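Local coordinates for protein ribokinase RBSK (PDB 3GO6) that probably phosphorylates D-ribose at O-5 with ATP and magnesium, giving D-ribose 5-phosphate, as a homodimeric member of the PfkB carbohydrate kinase family, at residues 170-175 and 191-196. Sequence-based numbering, arbitrary orientation.
Sequences AVVMVN and AIADVV
Met173 pairs with Val195 and Val174 with Val196 in parallel register, joining strand 171-175 to the start of strand 195-199. Val172 O takes two backbone N-H groups, from Asp194 N and Val195 N, each at 3.0 Å; the Val195 bond is the straighter. Val174 N then reaches Val195 O at 2.9 Å. One residue before strand 195-199, Asp194 OD2 stands in for a backbone carbonyl and accepts Val172 N at 2.8 Å, almost straight (176°), on its anti side. With CG anti to its carbonyl carbon (chi1 -66°), Asp194 turns its carboxylate back beside its own backbone N, across Val172 at about a right angle, which brings OD2 to Val172 N. A water bridges the same OD2 to Ala170 O. On one face of the sheet Met173 CG lies beside Val195 CB at 3.9 Å, and its chain, bent at chi3, sets CE against both Val195 methyls; Leu254 of helix 246-257 covers this pair. On the other face Val174 CG2 meets Ala193 CB at 4.2 Å. In this beta-alpha-beta unit through helix 183-192, part of the central sheet of the ribokinase fold, the carboxylate satisfies the N-H of buried Val172 and two donors grip its carbonyl, so polar bonds hold the entry into strand 195-199.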
# COMPACT_ATOMS: atom_id res chain seq x y z
N ALA A 170 23.87 -11.08 -28.37
CA ALA A 170 23.30 -11.55 -27.09
C ALA A 170 21.86 -12.02 -27.30
O ALA A 170 21.15 -11.51 -28.18
CB ALA A 170 23.32 -10.44 -26.07
N VAL A 171 21.43 -12.97 -26.48
CA VAL A 171 20.03 -13.38 -26.46
C VAL A 171 19.11 -12.22 -26.01
O VAL A 171 19.34 -11.61 -24.96
CB VAL A 171 19.82 -14.59 -25.53
CG1 VAL A 171 18.32 -14.96 -25.45
CG2 VAL A 171 20.66 -15.77 -26.01
N VAL A 172 18.07 -11.93 -26.79
CA VAL A 172 17.05 -10.97 -26.37
C VAL A 172 15.90 -11.74 -25.71
O VAL A 172 15.16 -12.47 -26.36
CB VAL A 172 16.54 -10.09 -27.53
CG1 VAL A 172 15.43 -9.19 -27.05
CG2 VAL A 172 17.69 -9.25 -28.12
N MET A 173 15.76 -11.55 -24.40
CA MET A 173 14.74 -12.24 -23.62
C MET A 173 13.82 -11.22 -22.95
O MET A 173 14.29 -10.36 -22.19
CB MET A 173 15.43 -13.15 -22.59
CG MET A 173 14.48 -14.04 -21.74
SD MET A 173 15.35 -15.12 -20.57
CE MET A 173 16.04 -16.35 -21.68
N VAL A 174 12.53 -11.29 -23.25
CA VAL A 174 11.57 -10.32 -22.79
C VAL A 174 10.52 -11.00 -21.92
O VAL A 174 9.89 -11.98 -22.34
CB VAL A 174 10.87 -9.56 -23.97
CG1 VAL A 174 9.83 -8.54 -23.47
CG2 VAL A 174 11.92 -8.88 -24.85
N ASN A 175 10.37 -10.50 -20.70
CA ASN A 175 9.21 -10.87 -19.90
C ASN A 175 8.11 -9.90 -20.28
O ASN A 175 8.16 -8.72 -19.92
CB ASN A 175 9.55 -10.80 -18.40
CG ASN A 175 8.38 -11.14 -17.52
OD1 ASN A 175 7.47 -11.90 -17.91
ND2 ASN A 175 8.37 -10.58 -16.33
N ALA A 191 9.18 -8.19 -32.99
CA ALA A 191 9.84 -8.52 -34.27
C ALA A 191 11.23 -9.10 -34.07
O ALA A 191 11.68 -9.92 -34.87
CB ALA A 191 9.91 -7.26 -35.18
N ILE A 192 11.91 -8.70 -32.99
CA ILE A 192 13.30 -9.10 -32.76
C ILE A 192 13.57 -9.98 -31.52
O ILE A 192 14.68 -10.48 -31.36
CB ILE A 192 14.28 -7.88 -32.77
CG1 ILE A 192 13.96 -6.89 -31.64
CG2 ILE A 192 14.23 -7.15 -34.13
CD1 ILE A 192 15.05 -5.84 -31.41
N ALA A 193 12.59 -10.15 -30.63
CA ALA A 193 12.81 -10.96 -29.41
C ALA A 193 13.15 -12.41 -29.76
O ALA A 193 12.47 -13.02 -30.58
CB ALA A 193 11.57 -10.92 -28.48
N ASP A 194 14.18 -12.95 -29.12
CA ASP A 194 14.54 -14.35 -29.22
C ASP A 194 13.61 -15.22 -28.36
O ASP A 194 13.13 -16.27 -28.81
CB ASP A 194 16.01 -14.58 -28.81
CG ASP A 194 17.01 -13.90 -29.76
OD1 ASP A 194 16.84 -14.02 -30.99
OD2 ASP A 194 17.97 -13.23 -29.27
N VAL A 195 13.38 -14.78 -27.12
CA VAL A 195 12.61 -15.53 -26.12
C VAL A 195 11.64 -14.55 -25.49
O VAL A 195 12.03 -13.42 -25.17
CB VAL A 195 13.54 -16.08 -24.98
CG1 VAL A 195 12.76 -16.95 -23.97
CG2 VAL A 195 14.71 -16.83 -25.54
N VAL A 196 10.38 -14.97 -25.34
CA VAL A 196 9.39 -14.20 -24.62
C VAL A 196 8.82 -15.09 -23.53
O VAL A 196 8.46 -16.25 -23.80
CB VAL A 196 8.26 -13.64 -25.51
CG1 VAL A 196 7.23 -12.91 -24.67
CG2 VAL A 196 8.84 -12.68 -26.53
O HOH W 1 20.17 -11.98 -30.56